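Local coordinates for DNA alpha-glucosyltransferase (Enterobacteria phage T4, PDB 1XV5), which is a phage glycosyltransferase of the GT-B clan, built from two Rossmann-like domains and modelled with UDP bound, at residues D77-N82 with I108-Y113; K99-I104 with E129-R134; C316-V321 with A369-E374. One frame throughout, in Å; residues are numbered along the deposited sequence.

Contact 1. Residues D77-N82 with I108-Y113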
loop_
_atom_site.group_PDB
_atom_site.type_symbol
_atom_site.label_atom_id
_atom_site.label_comp_id
_atom_site.label_asym_id
_atom_site.label_seq_id
_atom_site.Cartn_x
_atom_site.Cartn_y
_atom_site.Cartn_z
ATOM N N ASP A 77 -8.053 -18.433 -16.409
ATOM C CA ASP A 77 -9.192 -17.878 -17.131
ATOM C C ASP A 77 -9.011 -16.370 -17.096
ATOM O O ASP A 77 -9.384 -15.654 -18.024
ATOM C CB ASP A 77 -10.500 -18.251 -16.436
ATOM C CG ASP A 77 -10.775 -19.736 -16.475
ATOM O OD1 ASP A 77 -11.012 -20.327 -15.400
ATOM O OD2 ASP A 77 -10.758 -20.307 -17.587
ATOM N N ILE A 78 -8.421 -15.902 -16.003
ATOM C CA ILE A 78 -8.172 -14.483 -15.805
ATOM C C ILE A 78 -6.732 -14.281 -15.349
ATOM O O ILE A 78 -6.291 -14.896 -14.377
ATOM C CB ILE A 78 -9.117 -13.917 -14.730
ATOM C CG1 ILE A 78 -10.570 -14.142 -15.158
ATOM C CG2 ILE A 78 -8.831 -12.438 -14.506
ATOM C CD1 ILE A 78 -11.593 -13.718 -14.122
ATOM N N LEU A 79 -5.999 -13.435 -16.064
ATOM C CA LEU A 79 -4.616 -13.138 -15.712
ATOM C C LEU A 79 -4.573 -11.721 -15.157
ATOM O O LEU A 79 -4.976 -10.773 -15.831
ATOM C CB LEU A 79 -3.708 -13.227 -16.941
ATOM C CG LEU A 79 -2.260 -12.783 -16.706
ATOM C CD1 LEU A 79 -1.592 -13.711 -15.704
ATOM C CD2 LEU A 79 -1.499 -12.793 -18.026
ATOM N N ILE A 80 -4.089 -11.583 -13.930
ATOM C CA ILE A 80 -4.008 -10.278 -13.299
ATOM C C ILE A 80 -2.558 -9.843 -13.186
ATOM O O ILE A 80 -1.766 -10.464 -12.483
ATOM C CB ILE A 80 -4.651 -10.301 -11.901
ATOM C CG1 ILE A 80 -6.109 -10.757 -12.017
ATOM C CG2 ILE A 80 -4.575 -8.911 -11.269
ATOM C CD1 ILE A 80 -6.822 -10.904 -10.690
ATOM N N ILE A 81 -2.212 -8.778 -13.897
ATOM C CA ILE A 81 -0.854 -8.265 -13.878
ATOM C C ILE A 81 -0.786 -7.040 -12.973
ATOM O O ILE A 81 -1.318 -5.976 -13.302
ATOM C CB ILE A 81 -0.397 -7.898 -15.298
ATOM C CG1 ILE A 81 -0.566 -9.116 -16.213
ATOM C CG2 ILE A 81 1.057 -7.450 -15.278
ATOM C CD1 ILE A 81 -0.108 -8.891 -17.645
ATOM N N ASN A 82 -0.135 -7.201 -11.827
ATOM C CA ASN A 82 -0.024 -6.118 -10.859
ATOM C C ASN A 82 1.253 -5.292 -10.941
ATOM O O ASN A 82 1.366 -4.259 -10.284
ATOM C CB ASN A 82 -0.204 -6.666 -9.441
ATOM C CG ASN A 82 -1.636 -7.076 -9.159
ATOM O OD1 ASN A 82 -2.573 -6.371 -9.527
ATOM N ND2 ASN A 82 -1.811 -8.210 -8.493
ATOM N N ILE A 108 -8.022 -15.521 -22.823
ATOM C CA ILE A 108 -7.777 -15.165 -21.431
ATOM C C ILE A 108 -8.046 -13.682 -21.193
ATOM O O ILE A 108 -7.597 -12.828 -21.962
ATOM C CB ILE A 108 -6.320 -15.502 -21.023
ATOM C CG1 ILE A 108 -6.149 -17.023 -20.951
ATOM C CG2 ILE A 108 -5.984 -14.856 -19.688
ATOM C CD1 ILE A 108 -4.732 -17.489 -20.656
ATOM N N ARG A 109 -8.786 -13.377 -20.132
ATOM C CA ARG A 109 -9.097 -11.989 -19.815
ATOM C C ARG A 109 -7.965 -11.405 -18.986
ATOM O O ARG A 109 -7.751 -11.800 -17.841
ATOM C CB ARG A 109 -10.421 -11.893 -19.046
ATOM C CG ARG A 109 -10.848 -10.462 -18.748
ATOM C CD ARG A 109 -12.321 -10.368 -18.376
ATOM N NE ARG A 109 -13.184 -10.778 -19.481
ATOM C CZ ARG A 109 -14.510 -10.674 -19.480
ATOM N NH1 ARG A 109 -15.139 -10.168 -18.428
ATOM N NH2 ARG A 109 -15.209 -11.082 -20.531
ATOM N N VAL A 110 -7.235 -10.465 -19.573
ATOM C CA VAL A 110 -6.112 -9.841 -18.893
ATOM C C VAL A 110 -6.533 -8.585 -18.143
ATOM O O VAL A 110 -7.060 -7.642 -18.729
ATOM C CB VAL A 110 -4.999 -9.481 -19.893
ATOM C CG1 VAL A 110 -3.877 -8.744 -19.185
ATOM C CG2 VAL A 110 -4.473 -10.749 -20.554
ATOM N N VAL A 111 -6.288 -8.587 -16.839
ATOM C CA VAL A 111 -6.636 -7.459 -15.994
ATOM C C VAL A 111 -5.360 -6.766 -15.533
ATOM O O VAL A 111 -4.463 -7.400 -14.977
ATOM C CB VAL A 111 -7.428 -7.925 -14.759
ATOM C CG1 VAL A 111 -7.834 -6.725 -13.920
ATOM C CG2 VAL A 111 -8.651 -8.715 -15.201
ATOM N N VAL A 112 -5.275 -5.463 -15.770
ATOM C CA VAL A 112 -4.096 -4.719 -15.367
ATOM C C VAL A 112 -4.412 -3.684 -14.301
ATOM O O VAL A 112 -5.286 -2.835 -14.480
ATOM C CB VAL A 112 -3.450 -4.004 -16.566
ATOM C CG1 VAL A 112 -2.253 -3.193 -16.097
ATOM C CG2 VAL A 112 -3.023 -5.030 -17.609
ATOM N N TYR A 113 -3.696 -3.774 -13.186
ATOM C CA TYR A 113 -3.865 -2.840 -12.080
ATOM C C TYR A 113 -2.641 -1.938 -12.008
ATOM O O TYR A 113 -1.508 -2.428 -11.954
ATOM C CB TYR A 113 -3.972 -3.586 -10.746
ATOM C CG TYR A 113 -5.321 -4.186 -10.411
ATOM C CD1 TYR A 113 -6.253 -3.475 -9.651
ATOM C CD2 TYR A 113 -5.641 -5.488 -10.799
ATOM C CE1 TYR A 113 -7.469 -4.053 -9.275
ATOM C CE2 TYR A 113 -6.850 -6.075 -10.431
ATOM C CZ TYR A 113 -7.758 -5.355 -9.666
ATOM O OH TYR A 113 -8.934 -5.944 -9.271
HETATM O O HOH W 1 0.553 -3.470 -13.528
HETATM O O HOH W 2 1.421 -1.441 -10.673
#
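Neighbouring parallel strands meet here: Ile78 to Asn82 runs beside Arg109 to Tyr113 near the middle of the seven-stranded sheet in the N-terminal Rossmann-like domain of this GT-B protein. Together with helix 91-103 between them they make a beta-alpha-beta unit. The strand axes approach to 4.7 Å and diverge by 20°, the modest twist of a parallel sheet. Five backbone bonds tie them in an alternating ladder, with Asp77, Leu79 and Ile81 reaching across to Arg109, Val111 and Tyr113. The rung from Val111 N to Leu79 O is short, at 2.7 Å, and nearly straight, with 174° at the hydrogen. Beyond the last rung a water donates to both Ile81 O and Tyr113 O, bridging the two strands there.

Side chains alternate between the faces. On one, CG2 of Ile78 meets CG2 of Val111 at 3.8 Å, and Ile80 lies alongside Val111, pointing the same way. On the other, CD1 of Ile81 touches CG1 of Val110 at 4.1 Å. Strand 3-8 flanks Ile78 and Ile80 on their far side through further backbone bonds. The Tyr113 ring is wedged among aromatics, stacked on Phe139 and met edge-to-face by Phe175, while its hydroxyl bonds to Gln395 of helix 388-399, the C-terminal helix that packs on this domain, as is usual in GT-B proteins. With CG2 of Ile80 anti to its backbone N (chi1 -58°, which sets CG1 beside the N), that methyl comes up to the edge of the tyrosine ring, 3.6 Å from Tyr113 CD2.

Contact 2. Residues K99-I104 with E129-R134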
loop_
_atom_site.group_PDB
_atom_site.type_symbol
_atom_site.label_atom_id
_atom_site.label_comp_id
_atom_site.label_asym_id
_atom_site.label_seq_id
_atom_site.Cartn_x
_atom_site.Cartn_y
_atom_site.Cartn_z
ATOM N N LYS A 99 7.232 -10.834 -25.040
ATOM C CA LYS A 99 6.855 -12.015 -25.809
ATOM C C LYS A 99 5.698 -12.711 -25.104
ATOM O O LYS A 99 4.781 -13.229 -25.748
ATOM C CB LYS A 99 8.031 -12.990 -25.941
ATOM C CG LYS A 99 7.755 -14.106 -26.940
ATOM C CD LYS A 99 8.728 -15.269 -26.827
ATOM C CE LYS A 99 10.161 -14.872 -27.086
ATOM N NZ LYS A 99 11.046 -16.066 -26.947
ATOM N N LEU A 100 5.748 -12.725 -23.776
ATOM C CA LEU A 100 4.690 -13.341 -22.983
ATOM C C LEU A 100 3.350 -12.695 -23.301
ATOM O O LEU A 100 2.358 -13.384 -23.540
ATOM C CB LEU A 100 4.970 -13.178 -21.488
ATOM C CG LEU A 100 5.731 -14.280 -20.757
ATOM C CD1 LEU A 100 5.907 -13.879 -19.296
ATOM C CD2 LEU A 100 4.961 -15.590 -20.856
ATOM N N LEU A 101 3.328 -11.366 -23.293
ATOM C CA LEU A 101 2.111 -10.614 -23.577
ATOM C C LEU A 101 1.537 -10.983 -24.941
ATOM O O LEU A 101 0.337 -11.210 -25.076
ATOM C CB LEU A 101 2.397 -9.113 -23.531
ATOM C CG LEU A 101 2.824 -8.536 -22.179
ATOM C CD1 LEU A 101 3.155 -7.067 -22.344
ATOM C CD2 LEU A 101 1.714 -8.721 -21.154
ATOM N N ASP A 102 2.404 -11.042 -25.947
ATOM C CA ASP A 102 1.986 -11.378 -27.305
ATOM C C ASP A 102 1.489 -12.812 -27.442
ATOM O O ASP A 102 0.666 -13.103 -28.310
ATOM C CB ASP A 102 3.145 -11.166 -28.286
ATOM C CG ASP A 102 3.399 -9.703 -28.592
ATOM O OD1 ASP A 102 4.377 -9.412 -29.315
ATOM O OD2 ASP A 102 2.623 -8.843 -28.120
ATOM N N ASN A 103 1.979 -13.707 -26.591
ATOM C CA ASN A 103 1.583 -15.106 -26.677
ATOM C C ASN A 103 0.576 -15.613 -25.654
ATOM O O ASN A 103 0.317 -16.814 -25.583
ATOM C CB ASN A 103 2.824 -15.998 -26.663
ATOM C CG ASN A 103 3.659 -15.842 -27.917
ATOM O OD1 ASN A 103 4.386 -14.860 -28.078
ATOM N ND2 ASN A 103 3.540 -16.800 -28.824
ATOM N N ILE A 104 0.009 -14.712 -24.859
ATOM C CA ILE A 104 -1.003 -15.122 -23.890
ATOM C C ILE A 104 -2.221 -15.515 -24.719
ATOM O O ILE A 104 -2.525 -14.858 -25.711
ATOM C CB ILE A 104 -1.407 -13.955 -22.965
ATOM C CG1 ILE A 104 -0.218 -13.537 -22.099
ATOM C CG2 ILE A 104 -2.591 -14.363 -22.101
ATOM C CD1 ILE A 104 -0.434 -12.233 -21.357
ATOM N N GLU A 129 3.203 0.049 -21.566
ATOM C CA GLU A 129 2.337 0.379 -22.691
ATOM C C GLU A 129 1.792 -0.886 -23.339
ATOM O O GLU A 129 0.598 -0.983 -23.616
ATOM C CB GLU A 129 3.092 1.207 -23.740
ATOM C CG GLU A 129 2.226 1.586 -24.936
ATOM C CD GLU A 129 2.951 2.433 -25.971
ATOM O OE1 GLU A 129 2.299 2.840 -26.955
ATOM O OE2 GLU A 129 4.162 2.693 -25.805
ATOM N N GLU A 130 2.672 -1.855 -23.579
ATOM C CA GLU A 130 2.269 -3.111 -24.197
ATOM C C GLU A 130 1.307 -3.866 -23.292
ATOM O O GLU A 130 0.398 -4.550 -23.760
ATOM C CB GLU A 130 3.495 -3.981 -24.492
ATOM C CG GLU A 130 4.367 -3.451 -25.621
ATOM C CD GLU A 130 5.447 -2.495 -25.152
ATOM O OE1 GLU A 130 5.239 -1.783 -24.148
ATOM O OE2 GLU A 130 6.509 -2.448 -25.805
ATOM N N THR A 131 1.515 -3.732 -21.990
ATOM C CA THR A 131 0.668 -4.393 -21.011
ATOM C C THR A 131 -0.729 -3.784 -21.065
ATOM O O THR A 131 -1.736 -4.498 -21.061
ATOM C CB THR A 131 1.245 -4.222 -19.592
ATOM O OG1 THR A 131 2.580 -4.743 -19.558
ATOM C CG2 THR A 131 0.387 -4.961 -18.572
ATOM N N VAL A 132 -0.778 -2.459 -21.117
ATOM C CA VAL A 132 -2.041 -1.736 -21.174
ATOM C C VAL A 132 -2.822 -2.057 -22.448
ATOM O O VAL A 132 -4.044 -2.195 -22.415
ATOM C CB VAL A 132 -1.805 -0.208 -21.096
ATOM C CG1 VAL A 132 -3.101 0.544 -21.363
ATOM C CG2 VAL A 132 -1.260 0.158 -19.720
ATOM N N ARG A 133 -2.116 -2.188 -23.567
ATOM C CA ARG A 133 -2.773 -2.477 -24.837
ATOM C C ARG A 133 -3.385 -3.876 -24.904
ATOM O O ARG A 133 -4.347 -4.102 -25.638
ATOM C CB ARG A 133 -1.790 -2.273 -25.991
ATOM C CG ARG A 133 -1.346 -0.825 -26.151
ATOM C CD ARG A 133 -0.368 -0.646 -27.303
ATOM N NE ARG A 133 0.059 0.746 -27.437
ATOM C CZ ARG A 133 -0.726 1.735 -27.851
ATOM N NH1 ARG A 133 -1.988 1.492 -28.180
ATOM N NH2 ARG A 133 -0.252 2.971 -27.929
ATOM N N ARG A 134 -2.834 -4.810 -24.138
ATOM C CA ARG A 134 -3.351 -6.176 -24.125
ATOM C C ARG A 134 -4.485 -6.322 -23.115
ATOM O O ARG A 134 -5.344 -7.191 -23.247
ATOM C CB ARG A 134 -2.235 -7.166 -23.773
ATOM C CG ARG A 134 -2.720 -8.600 -23.558
ATOM C CD ARG A 134 -3.338 -9.178 -24.823
ATOM N NE ARG A 134 -3.871 -10.527 -24.629
ATOM C CZ ARG A 134 -5.015 -10.809 -24.012
ATOM N NH1 ARG A 134 -5.409 -12.069 -23.889
ATOM N NH2 ARG A 134 -5.771 -9.834 -23.523
HETATM O O HOH W 3 -1.928 -12.227 -25.951
#
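Leu101 lays its CD1 methyl over the turn of helix 128-134 formed by Glu130 and Thr131, 3.8 Å from Glu130 CB and 3.7 Å from Thr131 OG1. Its CG sits beside the backbone N, opposite the carbonyl carbon (chi1 -64°), which swings the branch across to the other helix. The Thr131 hydroxyl beneath it is engaged with Gly127 O, one turn earlier, and with the hydroxyl of Tyr97, so the leucine packs on a polar atom that already has partners.

Toward the C-terminal ends of the two segments a water bridges them. It donates to Leu101 O at 2.6 Å and to Ile104 O at 2.7 Å, and accepts from Arg134 NE at 2.9 Å, lying in the guanidinium plane at its edge. Three bonds thus fix this water, and through it the carbonyls of Leu101 and Ile104 are both joined to the arginine. A bend at chi2 (63°) turns the Arg134 chain to bring its head there. NH1 passes 4.0 Å from Ile104 CG2 on its way to Ile108 O, while NH2 forms a salt bridge with Asp136; these ties probably hold the guanidinium in one orientation. No direct hydrogen bond crosses between the two segments.

The helix segments run nearly parallel, 10° apart, with axes 10.1 Å from each other. Both rest on the same face of the N-terminal sheet, where Leu101 and Thr131 touch Ile81 of strand 78-83; helix 66-73 packs beside helix 91-103, and helix 146-155 beside helix 128-134.

Contact 3. Residues C316-V321 with A369-E374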
loop_
_atom_site.group_PDB
_atom_site.type_symbol
_atom_site.label_atom_id
_atom_site.label_comp_id
_atom_site.label_asym_id
_atom_site.label_seq_id
_atom_site.Cartn_x
_atom_site.Cartn_y
_atom_site.Cartn_z
ATOM N N CYS A 316 -5.559 -3.437 13.593
ATOM C CA CYS A 316 -4.908 -4.071 14.731
ATOM C C CYS A 316 -5.296 -3.488 16.091
ATOM O O CYS A 316 -4.862 -3.980 17.124
ATOM C CB CYS A 316 -3.382 -4.060 14.562
ATOM S SG CYS A 316 -2.583 -2.476 14.827
ATOM N N GLY A 317 -6.102 -2.432 16.096
ATOM C CA GLY A 317 -6.538 -1.896 17.373
ATOM C C GLY A 317 -5.811 -0.740 18.024
ATOM O O GLY A 317 -5.950 -0.541 19.231
ATOM N N THR A 318 -5.018 0.010 17.271
ATOM C CA THR A 318 -4.368 1.176 17.860
ATOM C C THR A 318 -5.233 2.347 17.402
ATOM O O THR A 318 -6.168 2.154 16.630
ATOM C CB THR A 318 -2.920 1.380 17.339
ATOM O OG1 THR A 318 -2.317 2.481 18.036
ATOM C CG2 THR A 318 -2.915 1.679 15.846
ATOM N N ILE A 319 -4.956 3.550 17.895
ATOM C CA ILE A 319 -5.713 4.715 17.456
ATOM C C ILE A 319 -5.006 5.260 16.222
ATOM O O ILE A 319 -3.830 5.613 16.284
ATOM C CB ILE A 319 -5.746 5.818 18.531
ATOM C CG1 ILE A 319 -6.665 5.397 19.678
ATOM C CG2 ILE A 319 -6.217 7.135 17.910
ATOM C CD1 ILE A 319 -8.123 5.238 19.274
ATOM N N PRO A 320 -5.709 5.320 15.081
ATOM C CA PRO A 320 -5.081 5.831 13.859
ATOM C C PRO A 320 -4.925 7.343 13.837
ATOM O O PRO A 320 -5.868 8.081 14.127
ATOM C CB PRO A 320 -6.024 5.363 12.747
ATOM C CG PRO A 320 -6.772 4.216 13.352
ATOM C CD PRO A 320 -6.997 4.675 14.771
ATOM N N VAL A 321 -3.730 7.798 13.489
ATOM C CA VAL A 321 -3.470 9.221 13.367
ATOM C C VAL A 321 -3.075 9.383 11.899
ATOM O O VAL A 321 -1.998 8.944 11.495
ATOM C CB VAL A 321 -2.325 9.673 14.293
ATOM C CG1 VAL A 321 -2.057 11.163 14.097
ATOM C CG2 VAL A 321 -2.696 9.388 15.757
ATOM N N ALA A 369 -11.703 3.960 28.538
ATOM C CA ALA A 369 -13.038 3.724 27.988
ATOM C C ALA A 369 -13.236 4.512 26.698
ATOM O O ALA A 369 -13.769 3.989 25.717
ATOM C CB ALA A 369 -14.109 4.103 29.007
ATOM N N LEU A 370 -12.811 5.772 26.708
ATOM C CA LEU A 370 -12.914 6.633 25.539
ATOM C C LEU A 370 -12.037 6.043 24.437
ATOM O O LEU A 370 -12.456 5.924 23.283
ATOM C CB LEU A 370 -12.432 8.046 25.883
ATOM C CG LEU A 370 -12.342 9.071 24.749
ATOM C CD1 LEU A 370 -13.705 9.250 24.094
ATOM C CD2 LEU A 370 -11.829 10.397 25.305
ATOM N N TYR A 371 -10.816 5.675 24.814
ATOM C CA TYR A 371 -9.857 5.086 23.884
ATOM C C TYR A 371 -10.518 3.922 23.154
ATOM O O TYR A 371 -10.474 3.834 21.923
ATOM C CB TYR A 371 -8.632 4.573 24.654
ATOM C CG TYR A 371 -7.522 4.022 23.776
ATOM C CD1 TYR A 371 -6.446 4.823 23.391
ATOM C CD2 TYR A 371 -7.563 2.710 23.310
ATOM C CE1 TYR A 371 -5.435 4.330 22.557
ATOM C CE2 TYR A 371 -6.563 2.206 22.477
ATOM C CZ TYR A 371 -5.503 3.019 22.105
ATOM O OH TYR A 371 -4.516 2.523 21.283
ATOM N N ASP A 372 -11.135 3.030 23.926
ATOM C CA ASP A 372 -11.800 1.860 23.362
ATOM C C ASP A 372 -12.928 2.244 22.413
ATOM O O ASP A 372 -13.042 1.688 21.317
ATOM C CB ASP A 372 -12.337 0.968 24.487
ATOM C CG ASP A 372 -11.689 -0.406 24.500
ATOM O OD1 ASP A 372 -11.810 -1.106 25.525
ATOM O OD2 ASP A 372 -11.068 -0.793 23.486
ATOM N N ARG A 373 -13.765 3.192 22.823
ATOM C CA ARG A 373 -14.862 3.619 21.965
ATOM C C ARG A 373 -14.325 4.174 20.655
ATOM O O ARG A 373 -14.835 3.859 19.584
ATOM C CB ARG A 373 -15.719 4.695 22.644
ATOM C CG ARG A 373 -16.550 4.193 23.816
ATOM C CD ARG A 373 -17.653 5.188 24.172
ATOM N NE ARG A 373 -17.128 6.451 24.692
ATOM C CZ ARG A 373 -16.687 6.625 25.935
ATOM N NH1 ARG A 373 -16.704 5.617 26.797
ATOM N NH2 ARG A 373 -16.229 7.810 26.318
ATOM N N GLU A 374 -13.284 4.995 20.743
ATOM C CA GLU A 374 -12.717 5.603 19.547
ATOM C C GLU A 374 -12.126 4.599 18.568
ATOM O O GLU A 374 -12.362 4.704 17.364
ATOM C CB GLU A 374 -11.673 6.652 19.929
ATOM C CG GLU A 374 -12.274 7.845 20.666
ATOM C CD GLU A 374 -13.381 8.525 19.872
ATOM O OE1 GLU A 374 -13.106 9.014 18.755
ATOM O OE2 GLU A 374 -14.529 8.572 20.366
#
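The Tyr371 ring has Ile319 over one face: CG1 lies 3.8 Å from the ring centroid and 30° off the normal, a CH-pi contact, and CD1 rides above the same face. The two side chains run past one another, pointing opposite ways. CG1 comes closest at Tyr371 CE1, only 3.3 Å away, so the packing is tight. Val192, Ile195 and Met197 also touch this tyrosine. At the far end of the ring the hydroxyl arrives beside the backbone just ahead of the strand, 3.7 Å from Thr318 CA, and bonds to Gly289 O; the Thr318 hydroxyl bonds to Ser288 O. Both side chains are therefore directed at the start of strand 288-293.

Beyond the ring, Ile319 turns at chi2 (-64°) to carry CD1 to the helix itself, 3.9 Å from Glu374 CB. The glutamate chain then bends away, and its carboxylate forms a salt bridge with Lys377. Just before the strand, Gly317 closes helix 308-316 in a Schellman motif with positive phi, and its carbonyl accepts from Arg375 NH1, a polar tie to helix 368-386 beside the apolar one.

Leu364 of helix 354-365 touches both Ile319 and Glu374, and Ile347 of the adjoining strand touches Ile319. A helix whose side chains close over the start of a parallel strand fits the alpha/beta packing of a Rossmann-like domain, here the C-terminal one of the GT-B fold.

Contacts 1 and 2 are two layers of one structure, their centres 11 Å apart and their segments alternating along the chain. The helices of contact 2 lie on the sheet face bearing Leu79, Val110 and Val112: Leu79 CD2 packs on Ile104 CD1 at 3.5 Å, and Val112 CG2 on Thr131 CG2 at 3.5 Å. Val110 CG2 likewise packs against Arg134 NH2, 3.4 Å away. Contact 3 belongs to the other Rossmann-like domain, its centre 38 Å from that of contact 1 and 46 Å from that of contact 2. UDP lies between the domains, about 11 Å from the Asn82 side chain and 12 Å from that of Thr318.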